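Local coordinates for protein alkyl hydroperoxide reductase AhpD (Deinococcus radiodurans R1, PDB 6K40) that probably acts as a peroxiredoxin-type antioxidant enzyme that reduces hydroperoxides, built as an all-helical AhpD-like protein, at residues 23-26 with 27-31; 62-66 with 67-71; 83-86 with 87-91; 162-165 with 166-170. One frame throughout, in Å; residues are numbered along the deposited sequence.

Interaction 1: residues 23-26 with 27-31; sequences DNAH and EGVKK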
ATOM      1  N   ASP A  23     -16.835 -27.811 -14.957  1.00 46.82           N
ATOM      2  CA  ASP A  23     -17.851 -28.461 -15.755  1.00 42.07           C
ATOM      3  C   ASP A  23     -18.427 -27.509 -16.784  1.00 35.92           C
ATOM      4  O   ASP A  23     -18.635 -27.885 -17.939  1.00 36.98           O
ATOM      5  CB  ASP A  23     -18.938 -28.998 -14.830  1.00 46.28           C
ATOM      6  CG  ASP A  23     -18.563 -30.329 -14.202  1.00 52.25           C
ATOM      7  OD1 ASP A  23     -18.702 -30.468 -12.967  1.00 54.63           O
ATOM      8  OD2 ASP A  23     -18.142 -31.252 -14.934  1.00 54.50           O
ATOM      9  N   ASN A  24     -18.676 -26.270 -16.389  1.00 32.66           N
ATOM     10  CA  ASN A  24     -19.360 -25.311 -17.240  1.00 30.28           C
ATOM     11  C   ASN A  24     -18.432 -24.270 -17.849  1.00 27.52           C
ATOM     12  O   ASN A  24     -18.908 -23.380 -18.559  1.00 28.79           O
ATOM     13  CB  ASN A  24     -20.487 -24.627 -16.455  1.00 30.95           C
ATOM     14  CG  ASN A  24     -20.003 -23.993 -15.163  1.00 30.40           C
ATOM     15  OD1 ASN A  24     -18.835 -23.622 -15.035  1.00 26.57           O
ATOM     16  ND2 ASN A  24     -20.906 -23.861 -14.197  1.00 33.07           N
ATOM     17  N   ALA A  25     -17.132 -24.343 -17.584  1.00 29.82           N
ATOM     18  CA  ALA A  25     -16.222 -23.329 -18.097  1.00 27.88           C
ATOM     19  C   ALA A  25     -16.020 -23.501 -19.596  1.00 27.86           C
ATOM     20  O   ALA A  25     -16.131 -24.603 -20.141  1.00 29.01           O
ATOM     21  CB  ALA A  25     -14.872 -23.388 -17.383  1.00 24.86           C
ATOM     22  N   HIS A  26     -15.751 -22.384 -20.266  1.00 24.64           N
ATOM     23  CA  HIS A  26     -15.311 -22.422 -21.652  1.00 25.03           C
ATOM     24  C   HIS A  26     -14.060 -23.291 -21.752  1.00 26.70           C
ATOM     25  O   HIS A  26     -13.231 -23.322 -20.839  1.00 29.39           O
ATOM     26  CB  HIS A  26     -15.024 -20.992 -22.117  1.00 25.60           C
ATOM     27  CG  HIS A  26     -14.928 -20.823 -23.600  1.00 27.21           C
ATOM     28  ND1 HIS A  26     -13.890 -21.338 -24.344  1.00 28.13           N
ATOM     29  CD2 HIS A  26     -15.716 -20.149 -24.471  1.00 27.65           C
ATOM     30  CE1 HIS A  26     -14.056 -21.014 -25.613  1.00 28.59           C
ATOM     31  NE2 HIS A  26     -15.156 -20.290 -25.717  1.00 27.90           N
ATOM     32  N   GLU A  27     -13.902 -23.993 -22.878  1.00 26.06           N
ATOM     33  CA  GLU A  27     -12.766 -24.909 -22.974  1.00 24.67           C
ATOM     34  C   GLU A  27     -11.446 -24.187 -23.229  1.00 22.57           C
ATOM     35  O   GLU A  27     -10.376 -24.750 -22.956  1.00 21.36           O
ATOM     36  CB  GLU A  27     -13.015 -25.943 -24.074  1.00 26.36           C
ATOM     37  CG  GLU A  27     -14.235 -26.832 -23.838  1.00 30.00           C
ATOM     38  CD  GLU A  27     -14.073 -27.785 -22.662  1.00 32.31           C
ATOM     39  OE1 GLU A  27     -12.922 -28.146 -22.332  1.00 32.70           O
ATOM     40  OE2 GLU A  27     -15.102 -28.186 -22.077  1.00 33.45           O
ATOM     41  N   GLY A  28     -11.493 -22.909 -23.591  1.00 24.88           N
ATOM     42  CA  GLY A  28     -10.264 -22.167 -23.781  1.00 23.65           C
ATOM     43  C   GLY A  28      -9.874 -21.571 -22.450  1.00 23.70           C
ATOM     44  O   GLY A  28      -8.686 -21.424 -22.143  1.00 24.61           O
ATOM     45  N   VAL A  29     -10.882 -21.293 -21.623  1.00 22.21           N
ATOM     46  CA  VAL A  29     -10.617 -20.938 -20.233  1.00 21.67           C
ATOM     47  C   VAL A  29      -9.940 -22.102 -19.518  1.00 21.10           C
ATOM     48  O   VAL A  29      -8.988 -21.909 -18.755  1.00 21.08           O
ATOM     49  CB  VAL A  29     -11.918 -20.515 -19.527  1.00 20.13           C
ATOM     50  CG1 VAL A  29     -11.669 -20.320 -18.046  1.00 16.38           C
ATOM     51  CG2 VAL A  29     -12.465 -19.243 -20.150  1.00 18.82           C
ATOM     52  N   LYS A  30     -10.416 -23.327 -19.754  1.00 22.01           N
ATOM     53  CA  LYS A  30      -9.784 -24.489 -19.134  1.00 22.32           C
ATOM     54  C   LYS A  30      -8.377 -24.713 -19.677  1.00 22.36           C
ATOM     55  O   LYS A  30      -7.470 -25.102 -18.925  1.00 23.18           O
ATOM     56  CB  LYS A  30     -10.651 -25.731 -19.340  1.00 22.49           C
ATOM     57  CG  LYS A  30     -11.869 -25.786 -18.434  1.00 24.64           C
ATOM     58  CD  LYS A  30     -13.064 -26.398 -19.142  1.00 27.01           C
ATOM     59  CE  LYS A  30     -13.143 -27.896 -18.908  1.00 27.99           C
ATOM     60  NZ  LYS A  30     -14.446 -28.451 -19.367  1.00 30.17           N
ATOM     61  N   LYS A  31      -8.161 -24.454 -20.970  1.00 22.04           N
ATOM     62  CA  LYS A  31      -6.809 -24.598 -21.502  1.00 24.08           C
ATOM     63  C   LYS A  31      -5.868 -23.569 -20.885  1.00 24.69           C
ATOM     64  O   LYS A  31      -4.712 -23.881 -20.563  1.00 24.55           O
ATOM     65  CB  LYS A  31      -6.825 -24.467 -23.027  1.00 26.07           C
ATOM     66  CG  LYS A  31      -5.459 -24.637 -23.671  1.00 30.37           C
ATOM     67  CD  LYS A  31      -5.546 -24.622 -25.192  1.00 33.45           C
ATOM     68  CE  LYS A  31      -5.579 -23.201 -25.736  1.00 35.27           C
ATOM     69  NZ  LYS A  31      -6.962 -22.652 -25.796  1.00 37.10           N
TER

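Interaction 2: residues 62-66 with 67-71; sequences NYFNL and LVNKE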
ATOM      1  N   ASN A  62      -5.967 -11.885 -24.124  1.00 19.62           N
ATOM      2  CA  ASN A  62      -5.100 -11.675 -25.278  1.00 19.22           C
ATOM      3  C   ASN A  62      -4.504 -10.269 -25.256  1.00 21.08           C
ATOM      4  O   ASN A  62      -3.274 -10.095 -25.277  1.00 23.12           O
ATOM      5  CB  ASN A  62      -5.899 -11.925 -26.558  1.00 18.71           C
ATOM      6  CG  ASN A  62      -5.081 -11.730 -27.808  1.00 20.23           C
ATOM      7  OD1 ASN A  62      -4.198 -12.528 -28.121  1.00 22.07           O
ATOM      8  ND2 ASN A  62      -5.382 -10.668 -28.545  1.00 20.60           N
ATOM      9  N   TYR A  63      -5.367  -9.254 -25.148  1.00 19.32           N
ATOM     10  CA  TYR A  63      -4.875  -7.877 -25.155  1.00 18.28           C
ATOM     11  C   TYR A  63      -3.981  -7.589 -23.948  1.00 18.79           C
ATOM     12  O   TYR A  63      -2.877  -7.048 -24.096  1.00 19.67           O
ATOM     13  CB  TYR A  63      -6.045  -6.894 -25.201  1.00 19.71           C
ATOM     14  CG  TYR A  63      -5.616  -5.442 -25.109  1.00 21.34           C
ATOM     15  CD1 TYR A  63      -4.500  -4.979 -25.798  1.00 19.83           C
ATOM     16  CD2 TYR A  63      -6.326  -4.532 -24.334  1.00 23.01           C
ATOM     17  CE1 TYR A  63      -4.102  -3.658 -25.714  1.00 19.03           C
ATOM     18  CE2 TYR A  63      -5.936  -3.207 -24.253  1.00 21.77           C
ATOM     19  CZ  TYR A  63      -4.825  -2.777 -24.942  1.00 19.55           C
ATOM     20  OH  TYR A  63      -4.439  -1.460 -24.856  1.00 20.69           O
ATOM     21  N   PHE A  64      -4.447  -7.939 -22.746  1.00 19.08           N
ATOM     22  CA  PHE A  64      -3.719  -7.616 -21.521  1.00 18.04           C
ATOM     23  C   PHE A  64      -2.359  -8.298 -21.489  1.00 18.36           C
ATOM     24  O   PHE A  64      -1.350  -7.684 -21.129  1.00 19.87           O
ATOM     25  CB  PHE A  64      -4.556  -8.020 -20.303  1.00 19.19           C
ATOM     26  CG  PHE A  64      -3.891  -7.737 -18.986  1.00 22.64           C
ATOM     27  CD1 PHE A  64      -4.041  -6.504 -18.370  1.00 22.44           C
ATOM     28  CD2 PHE A  64      -3.118  -8.704 -18.358  1.00 23.53           C
ATOM     29  CE1 PHE A  64      -3.433  -6.239 -17.161  1.00 22.83           C
ATOM     30  CE2 PHE A  64      -2.503  -8.445 -17.148  1.00 23.44           C
ATOM     31  CZ  PHE A  64      -2.661  -7.211 -16.549  1.00 24.32           C
ATOM     32  N   ASN A  65      -2.320  -9.583 -21.842  1.00 20.07           N
ATOM     33  CA  ASN A  65      -1.067 -10.319 -21.878  1.00 20.23           C
ATOM     34  C   ASN A  65      -0.099  -9.702 -22.875  1.00 21.22           C
ATOM     35  O   ASN A  65       1.088  -9.535 -22.570  1.00 20.59           O
ATOM     36  CB  ASN A  65      -1.343 -11.780 -22.230  1.00 21.23           C
ATOM     37  CG  ASN A  65      -0.183 -12.690 -21.900  1.00 23.06           C
ATOM     38  OD1 ASN A  65       0.703 -12.332 -21.128  1.00 24.23           O
ATOM     39  ND2 ASN A  65      -0.181 -13.879 -22.490  1.00 24.26           N
ATOM     40  N   LEU A  66      -0.587  -9.338 -24.070  1.00 21.58           N
ATOM     41  CA  LEU A  66       0.308  -8.712 -25.039  1.00 22.55           C
ATOM     42  C   LEU A  66       0.849  -7.385 -24.518  1.00 22.31           C
ATOM     43  O   LEU A  66       2.035  -7.077 -24.693  1.00 20.96           O
ATOM     44  CB  LEU A  66      -0.408  -8.511 -26.372  1.00 23.11           C
ATOM     45  CG  LEU A  66       0.438  -7.831 -27.450  1.00 23.98           C
ATOM     46  CD1 LEU A  66       1.610  -8.715 -27.845  1.00 22.92           C
ATOM     47  CD2 LEU A  66      -0.412  -7.480 -28.665  1.00 25.47           C
ATOM     48  N   LEU A  67       0.004  -6.599 -23.851  1.00 21.98           N
ATOM     49  CA  LEU A  67       0.400  -5.251 -23.453  1.00 21.21           C
ATOM     50  C   LEU A  67       1.334  -5.250 -22.247  1.00 23.55           C
ATOM     51  O   LEU A  67       2.316  -4.499 -22.223  1.00 24.82           O
ATOM     52  CB  LEU A  67      -0.840  -4.414 -23.149  1.00 20.06           C
ATOM     53  CG  LEU A  67      -0.587  -2.981 -22.686  1.00 19.23           C
ATOM     54  CD1 LEU A  67      -0.051  -2.143 -23.837  1.00 15.18           C
ATOM     55  CD2 LEU A  67      -1.859  -2.373 -22.112  1.00 14.90           C
ATOM     56  N   VAL A  68       1.059  -6.082 -21.248  1.00 23.68           N
ATOM     57  CA  VAL A  68       1.709  -5.974 -19.949  1.00 22.63           C
ATOM     58  C   VAL A  68       2.855  -6.968 -19.793  1.00 25.32           C
ATOM     59  O   VAL A  68       3.905  -6.622 -19.250  1.00 26.30           O
ATOM     60  CB  VAL A  68       0.659  -6.154 -18.830  1.00 19.53           C
ATOM     61  CG1 VAL A  68       1.324  -6.174 -17.460  1.00 19.05           C
ATOM     62  CG2 VAL A  68      -0.387  -5.055 -18.912  1.00 17.31           C
ATOM     63  N   ASN A  69       2.683  -8.199 -20.269  1.00 25.11           N
ATOM     64  CA  ASN A  69       3.648  -9.260 -20.002  1.00 26.30           C
ATOM     65  C   ASN A  69       4.613  -9.517 -21.151  1.00 28.10           C
ATOM     66  O   ASN A  69       5.812  -9.693 -20.913  1.00 28.82           O
ATOM     67  CB  ASN A  69       2.916 -10.561 -19.662  1.00 24.08           C
ATOM     68  CG  ASN A  69       1.998 -10.414 -18.470  1.00 22.87           C
ATOM     69  OD1 ASN A  69       2.313  -9.708 -17.512  1.00 23.32           O
ATOM     70  ND2 ASN A  69       0.852 -11.080 -18.522  1.00 23.08           N
ATOM     71  N   LYS A  70       4.123  -9.557 -22.386  1.00 26.26           N
ATOM     72  CA  LYS A  70       4.967  -9.910 -23.516  1.00 27.58           C
ATOM     73  C   LYS A  70       5.900  -8.753 -23.870  1.00 26.56           C
ATOM     74  O   LYS A  70       5.843  -7.666 -23.289  1.00 25.28           O
ATOM     75  CB  LYS A  70       4.109 -10.320 -24.709  1.00 29.96           C
ATOM     76  CG  LYS A  70       3.515 -11.715 -24.577  1.00 32.42           C
ATOM     77  CD  LYS A  70       2.165 -11.805 -25.258  1.00 34.02           C
ATOM     78  CE  LYS A  70       2.088 -13.016 -26.167  1.00 36.18           C
ATOM     79  NZ  LYS A  70       1.118 -12.806 -27.279  1.00 38.37           N
ATOM     80  N   GLU A  71       6.766  -8.997 -24.850  1.00 27.81           N
ATOM     81  CA  GLU A  71       7.809  -8.043 -25.195  1.00 29.68           C
ATOM     82  C   GLU A  71       7.209  -6.810 -25.857  1.00 28.63           C
ATOM     83  O   GLU A  71       6.258  -6.904 -26.638  1.00 29.05           O
ATOM     84  CB  GLU A  71       8.823  -8.709 -26.124  1.00 35.25           C
ATOM     85  CG  GLU A  71       9.957  -7.823 -26.595  1.00 41.32           C
ATOM     86  CD  GLU A  71      10.985  -8.599 -27.396  1.00 46.99           C
ATOM     87  OE1 GLU A  71      11.457  -8.077 -28.431  1.00 48.52           O
ATOM     88  OE2 GLU A  71      11.317  -9.735 -26.992  1.00 48.92           O
TER
HETATM   89  O   HOH W   1      -1.472 -11.922 -26.307  1.00 24.92           O
HETATM   90  O   HOH W   2       3.951  -5.754 -26.287  1.00 25.46           O

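Interaction 3: residues 83-86 with 87-91; sequences AVVV and SGLNR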
ATOM      1  N   ALA A  83       1.908  -0.247 -13.017  1.00 16.98           N
ATOM      2  CA  ALA A  83       0.816  -1.035 -12.452  1.00 16.98           C
ATOM      3  C   ALA A  83       0.693  -0.820 -10.951  1.00 17.88           C
ATOM      4  O   ALA A  83      -0.410  -0.640 -10.424  1.00 20.99           O
ATOM      5  CB  ALA A  83       1.042  -2.514 -12.753  1.00 15.04           C
ATOM      6  N   VAL A  84       1.824  -0.855 -10.246  1.00 16.10           N
ATOM      7  CA  VAL A  84       1.820  -0.722  -8.796  1.00 15.26           C
ATOM      8  C   VAL A  84       1.347   0.666  -8.387  1.00 18.95           C
ATOM      9  O   VAL A  84       0.530   0.810  -7.468  1.00 17.48           O
ATOM     10  CB  VAL A  84       3.220  -1.045  -8.241  1.00 15.49           C
ATOM     11  CG1 VAL A  84       3.374  -0.521  -6.830  1.00 15.76           C
ATOM     12  CG2 VAL A  84       3.476  -2.546  -8.291  1.00 18.59           C
ATOM     13  N   VAL A  85       1.826   1.709  -9.076  1.00 18.80           N
ATOM     14  CA  VAL A  85       1.397   3.065  -8.735  1.00 17.46           C
ATOM     15  C   VAL A  85      -0.109   3.206  -8.921  1.00 18.02           C
ATOM     16  O   VAL A  85      -0.826   3.692  -8.032  1.00 19.32           O
ATOM     17  CB  VAL A  85       2.165   4.102  -9.573  1.00 17.30           C
ATOM     18  CG1 VAL A  85       1.499   5.471  -9.465  1.00 16.75           C
ATOM     19  CG2 VAL A  85       3.614   4.176  -9.124  1.00 16.81           C
ATOM     20  N   VAL A  86      -0.616   2.757 -10.072  1.00 18.35           N
ATOM     21  CA  VAL A  86      -2.037   2.915 -10.371  1.00 16.33           C
ATOM     22  C   VAL A  86      -2.885   2.114  -9.392  1.00 17.06           C
ATOM     23  O   VAL A  86      -3.913   2.598  -8.896  1.00 17.18           O
ATOM     24  CB  VAL A  86      -2.321   2.512 -11.829  1.00 17.17           C
ATOM     25  CG1 VAL A  86      -3.815   2.578 -12.122  1.00 14.54           C
ATOM     26  CG2 VAL A  86      -1.545   3.411 -12.781  1.00 17.64           C
ATOM     27  N   SER A  87      -2.474   0.879  -9.094  1.00 18.81           N
ATOM     28  CA  SER A  87      -3.257   0.040  -8.199  1.00 17.76           C
ATOM     29  C   SER A  87      -3.262   0.585  -6.778  1.00 18.77           C
ATOM     30  O   SER A  87      -4.274   0.469  -6.078  1.00 20.82           O
ATOM     31  CB  SER A  87      -2.701  -1.383  -8.237  1.00 16.96           C
ATOM     32  OG  SER A  87      -2.760  -1.891  -9.557  1.00 16.93           O
ATOM     33  N   GLY A  88      -2.156   1.190  -6.338  1.00 16.70           N
ATOM     34  CA  GLY A  88      -2.165   1.858  -5.049  1.00 16.71           C
ATOM     35  C   GLY A  88      -3.087   3.060  -5.029  1.00 18.58           C
ATOM     36  O   GLY A  88      -3.789   3.297  -4.043  1.00 21.75           O
ATOM     37  N   LEU A  89      -3.111   3.824  -6.123  1.00 17.10           N
ATOM     38  CA  LEU A  89      -3.977   4.998  -6.179  1.00 16.95           C
ATOM     39  C   LEU A  89      -5.451   4.607  -6.153  1.00 17.58           C
ATOM     40  O   LEU A  89      -6.249   5.209  -5.426  1.00 17.03           O
ATOM     41  CB  LEU A  89      -3.666   5.816  -7.430  1.00 16.25           C
ATOM     42  CG  LEU A  89      -2.366   6.606  -7.360  1.00 17.40           C
ATOM     43  CD1 LEU A  89      -2.109   7.289  -8.687  1.00 17.02           C
ATOM     44  CD2 LEU A  89      -2.427   7.614  -6.217  1.00 17.23           C
ATOM     45  N   ASN A  90      -5.833   3.605  -6.945  1.00 16.45           N
ATOM     46  CA  ASN A  90      -7.219   3.157  -6.969  1.00 15.60           C
ATOM     47  C   ASN A  90      -7.558   2.228  -5.813  1.00 17.32           C
ATOM     48  O   ASN A  90      -8.736   1.897  -5.629  1.00 18.12           O
ATOM     49  CB  ASN A  90      -7.526   2.465  -8.299  1.00 15.81           C
ATOM     50  CG  ASN A  90      -7.557   3.438  -9.464  1.00 16.31           C
ATOM     51  OD1 ASN A  90      -8.100   4.535  -9.355  1.00 14.45           O
ATOM     52  ND2 ASN A  90      -6.967   3.038 -10.587  1.00 16.43           N
ATOM     53  N   ARG A  91      -6.560   1.814  -5.033  1.00 14.75           N
ATOM     54  CA  ARG A  91      -6.765   0.957  -3.866  1.00 17.94           C
ATOM     55  C   ARG A  91      -7.406  -0.371  -4.256  1.00 17.75           C
ATOM     56  O   ARG A  91      -8.432  -0.780  -3.707  1.00 17.86           O
ATOM     57  CB  ARG A  91      -7.586   1.676  -2.790  1.00 17.55           C
ATOM     58  CG  ARG A  91      -6.876   2.884  -2.212  1.00 17.79           C
ATOM     59  CD  ARG A  91      -7.771   3.675  -1.287  1.00 17.98           C
ATOM     60  NE  ARG A  91      -8.080   2.941  -0.066  1.00 17.59           N
ATOM     61  CZ  ARG A  91      -9.074   3.259   0.757  1.00 19.14           C
ATOM     62  NH1 ARG A  91      -9.854   4.299   0.485  1.00 19.89           N
ATOM     63  NH2 ARG A  91      -9.289   2.539   1.851  1.00 17.70           N
TER

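Interaction 4: residues 162-165 with 166-170; sequences EAIL and EAVQV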
ATOM      1  N   GLU A 162       6.275   5.399 -29.485  1.00 22.12           N
ATOM      2  CA  GLU A 162       5.744   4.055 -29.280  1.00 21.75           C
ATOM      3  C   GLU A 162       5.752   3.682 -27.801  1.00 20.46           C
ATOM      4  O   GLU A 162       4.778   3.118 -27.287  1.00 20.16           O
ATOM      5  CB  GLU A 162       6.549   3.051 -30.106  1.00 24.55           C
ATOM      6  CG  GLU A 162       6.300   3.143 -31.613  1.00 27.66           C
ATOM      7  CD  GLU A 162       7.083   4.266 -32.284  1.00 31.64           C
ATOM      8  OE1 GLU A 162       8.028   4.796 -31.661  1.00 33.12           O
ATOM      9  OE2 GLU A 162       6.752   4.621 -33.435  1.00 32.77           O
ATOM     10  N   ALA A 163       6.841   4.000 -27.097  1.00 21.49           N
ATOM     11  CA  ALA A 163       6.901   3.729 -25.665  1.00 20.61           C
ATOM     12  C   ALA A 163       5.891   4.575 -24.899  1.00 20.41           C
ATOM     13  O   ALA A 163       5.316   4.118 -23.906  1.00 19.40           O
ATOM     14  CB  ALA A 163       8.315   3.973 -25.142  1.00 21.28           C
ATOM     15  N   ILE A 164       5.659   5.812 -25.344  1.00 20.93           N
ATOM     16  CA  ILE A 164       4.669   6.657 -24.684  1.00 20.64           C
ATOM     17  C   ILE A 164       3.268   6.087 -24.871  1.00 22.87           C
ATOM     18  O   ILE A 164       2.468   6.047 -23.928  1.00 20.93           O
ATOM     19  CB  ILE A 164       4.775   8.101 -25.206  1.00 19.33           C
ATOM     20  CG1 ILE A 164       6.055   8.761 -24.685  1.00 19.60           C
ATOM     21  CG2 ILE A 164       3.547   8.906 -24.808  1.00 18.53           C
ATOM     22  CD1 ILE A 164       6.286  10.164 -25.215  1.00 16.88           C
ATOM     23  N   LEU A 165       2.949   5.639 -26.088  1.00 22.02           N
ATOM     24  CA  LEU A 165       1.663   4.996 -26.332  1.00 23.51           C
ATOM     25  C   LEU A 165       1.507   3.747 -25.475  1.00 22.92           C
ATOM     26  O   LEU A 165       0.439   3.506 -24.900  1.00 15.32           O
ATOM     27  CB  LEU A 165       1.522   4.661 -27.817  1.00 25.41           C
ATOM     28  CG  LEU A 165       0.326   3.822 -28.273  1.00 28.16           C
ATOM     29  CD1 LEU A 165      -0.983   4.407 -27.765  1.00 32.86           C
ATOM     30  CD2 LEU A 165       0.308   3.700 -29.792  1.00 32.83           C
ATOM     31  N   GLU A 166       2.576   2.951 -25.358  1.00 22.59           N
ATOM     32  CA  GLU A 166       2.520   1.753 -24.526  1.00 20.18           C
ATOM     33  C   GLU A 166       2.287   2.105 -23.060  1.00 18.18           C
ATOM     34  O   GLU A 166       1.492   1.450 -22.377  1.00 18.02           O
ATOM     35  CB  GLU A 166       3.809   0.949 -24.686  1.00 22.47           C
ATOM     36  CG  GLU A 166       3.786  -0.418 -24.013  1.00 27.09           C
ATOM     37  CD  GLU A 166       4.896  -1.334 -24.505  1.00 32.53           C
ATOM     38  OE1 GLU A 166       5.661  -1.855 -23.664  1.00 34.35           O
ATOM     39  OE2 GLU A 166       5.005  -1.531 -25.737  1.00 34.38           O
ATOM     40  N   ALA A 167       2.969   3.138 -22.559  1.00 19.00           N
ATOM     41  CA  ALA A 167       2.809   3.530 -21.162  1.00 18.58           C
ATOM     42  C   ALA A 167       1.402   4.049 -20.892  1.00 17.96           C
ATOM     43  O   ALA A 167       0.803   3.733 -19.854  1.00 18.67           O
ATOM     44  CB  ALA A 167       3.849   4.583 -20.787  1.00 15.63           C
ATOM     45  N   VAL A 168       0.869   4.865 -21.805  1.00 18.03           N
ATOM     46  CA  VAL A 168      -0.500   5.347 -21.662  1.00 17.90           C
ATOM     47  C   VAL A 168      -1.470   4.174 -21.642  1.00 17.44           C
ATOM     48  O   VAL A 168      -2.391   4.120 -20.814  1.00 18.13           O
ATOM     49  CB  VAL A 168      -0.835   6.345 -22.788  1.00 16.19           C
ATOM     50  CG1 VAL A 168      -2.307   6.702 -22.762  1.00 15.79           C
ATOM     51  CG2 VAL A 168       0.013   7.593 -22.657  1.00 15.41           C
ATOM     52  N   GLN A 169      -1.267   3.209 -22.544  1.00 18.69           N
ATOM     53  CA  GLN A 169      -2.106   2.018 -22.568  1.00 18.89           C
ATOM     54  C   GLN A 169      -2.032   1.260 -21.252  1.00 16.79           C
ATOM     55  O   GLN A 169      -3.053   0.789 -20.748  1.00 15.70           O
ATOM     56  CB  GLN A 169      -1.687   1.109 -23.721  1.00 20.14           C
ATOM     57  CG  GLN A 169      -2.541   1.234 -24.962  1.00 22.08           C
ATOM     58  CD  GLN A 169      -1.945   0.490 -26.132  1.00 23.43           C
ATOM     59  OE1 GLN A 169      -2.619  -0.308 -26.780  1.00 26.70           O
ATOM     60  NE2 GLN A 169      -0.672   0.743 -26.410  1.00 22.78           N
ATOM     61  N   VAL A 170      -0.837   1.130 -20.680  1.00 18.00           N
ATOM     62  CA  VAL A 170      -0.692   0.371 -19.438  1.00 17.44           C
ATOM     63  C   VAL A 170      -1.405   1.081 -18.288  1.00 16.85           C
ATOM     64  O   VAL A 170      -2.130   0.455 -17.502  1.00 16.90           O
ATOM     65  CB  VAL A 170       0.795   0.129 -19.131  1.00 17.47           C
ATOM     66  CG1 VAL A 170       0.975  -0.391 -17.709  1.00 15.93           C
ATOM     67  CG2 VAL A 170       1.381  -0.849 -20.139  1.00 17.06           C
TER

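Interaction 1: residues 23-26 with 27-31
Helix 27-40 starts with an N-cap at H26, whose imidazole reaches alongside the first turn and accepts the amide of G28. The G28 N to H26 ND1 distance is 3.0 Å and the N-H...N angle 166°. G28 N meets the ring at its edge, almost exactly in the ring plane. The chi1 of H26, -164°, places the ring beside its own carbonyl carbon, the side on which the helix begins. Accepting at ND1 leaves NE2 for the other bond of the ring, to the carboxylate of E55 on helix 54-69, so one imidazole both caps a helix and ties it to the next long one. H26 O opens the regular helical pattern by accepting K30 N at 3.0 Å.

Next to the cap, the chain of K30 bends at chi2 and chi3 and runs back past the loop, its CD 3.9 Å from A25 CB. NZ then makes a salt bridge to E27 OE2 at 2.8 Å, coming in on the syn side but 34° out of the carboxylate plane, and also bonds the carbonyl of E22. V29 CG2 packs 3.7 Å from H26 CB, and the V29 side chain also touches F57 of helix 54-69 and A51 in the loop before it.

Interaction 2: residues 62-66 with 67-71
With chi1 close to 180° at both Y63 and F64, each ring swings beside its own carbonyl carbon and reaches the residue one turn ahead, L67 or V68. The contact is the C-terminal end of helix 54-69, where the last turn widens into a pi-type turn. V68 CG2 sits over one face of the F64 ring, offset toward the rim, in a CH-pi contact 3.9 Å from the ring centroid. Y63 and L67 lie side by side and point the same way; L67 CD2 is 4.1 Å from CZ of the tyrosine, whose hydroxyl is bonded to Q169 on helix 161-184.

The widening is recorded at N65 O, which accepts two amides: N69 N at 3.1 Å, in the usual helical step, and K70 N at 3.0 Å, one residue further on. K70 N comes in nearly in line with the carbonyl, at a C=O...N angle of 166°, and N69 N at a more bent one. The side chains of N65 and N69 add a bond of their own, N69 ND2 to N65 OD1 at 2.9 Å. Their amide planes are 66° apart: N65 OD1 lies in the plane of the N69 amide, whereas N69 ND2 is tilted out of the N65 plane.

K70 folds back across the helix end, with its CD 3.6 Å from L66 CA. A water bridges its ammonium to N62 O, and a second water donates to both L66 O and E71 O, 2.6 Å from the latter.

Interaction 3: residues 83-86 with 87-91
The amide of N90 is the flat side chain here, and it lies alongside V86, pointing the same way, with N90 ND2 3.5 Å from V86 CG1. Its polar end is taken up across the helix interface: ND2 donates to the side-chain oxygens of N175 and N178 on helix 161-184. V86 packs on those same two residues and on F174, so the valine and the asparagine amide share one neighbour helix.

The plane of the A83 carbonyl is approached from both faces. A83 O accepts S87 N at 2.9 Å from one and S87 OG at 2.8 Å from the other. The chi1 of S87, -59°, sets OG beside its own backbone N, turned back toward the preceding turn; the hydroxyl is also bonded by N178 ND2. Two bonds to the helix carbonyl and one from a neighbouring helix thus involve this buried serine.

On a different side, L89 and V85 run side by side, CD1 of the leucine 4.1 Å from V85 CG1, and touch helix 127-141 at E137 and C133. The backbone keeps its helical step to the end, N90 N meeting V86 O at 2.9 Å. R91 then leaves with positive phi, and its guanidinium forms a salt bridge to E137 of the second subunit. R91 is the C-prime residue of a Schellman motif that closes helix 76-90.

Interaction 4: residues 162-165 with 166-170
L165 O is held by two donors from Q169: the backbone N at 2.9 Å, and the side-chain NE2 at 3.3 Å in a weak bond. The glutamine can do this because its chi1 of -99° lies off the usual staggered values while the chain beyond CG stays extended, which brings the amide back beside the carbonyl one turn earlier. NE2 also touches L165 CG at 3.7 Å, the two side chains crossing at a slant. The other end of that amide works elsewhere, OE1 being bonded to the hydroxyl of Y63 on helix 54-69.

These residues form an early part of helix 161-184, the longest of this all-helical protein, and its regular i to i+4 bonds run without a break, as with E166 N to E162 O at 2.9 Å. The extended chain of E166 carries its carboxylate to the loop between helices 54-69 and 76-90, where it accepts the backbone amides of G73 and L74, one on each oxygen. That loop is thereby fixed against the helix.

On the neighbouring flank, V168 lays CG2 3.2 Å from I164 O and 4.3 Å from I164 CG2. I164 itself packs on L151 and R155 of helix 151-156. A167, with CB 3.5 Å from A163 O, touches L74 and L82, and A163 touches L74 as well.

All four contacts are local and come in series along the chain, with no nesting or crossing. Interaction 1 starts helix 27-40, interaction 2 ends helix 54-69, interaction 3 ends helix 76-90, and interaction 4 lies early in helix 161-184. Direct touch joins only interactions 2 and 4: L67 CD1 packs 3.6 Å from Q169 CB, beside the tyrosine-glutamine bond. The loop after interaction 2 is held by E166 of interaction 4. Interaction 3 meets helix 161-184 further along, its centre about 17 Å from that of interaction 4. Interaction 1 stands apart, its centre about 21 Å from that of interaction 2, yet H26 ties it to helix 54-69 through E55.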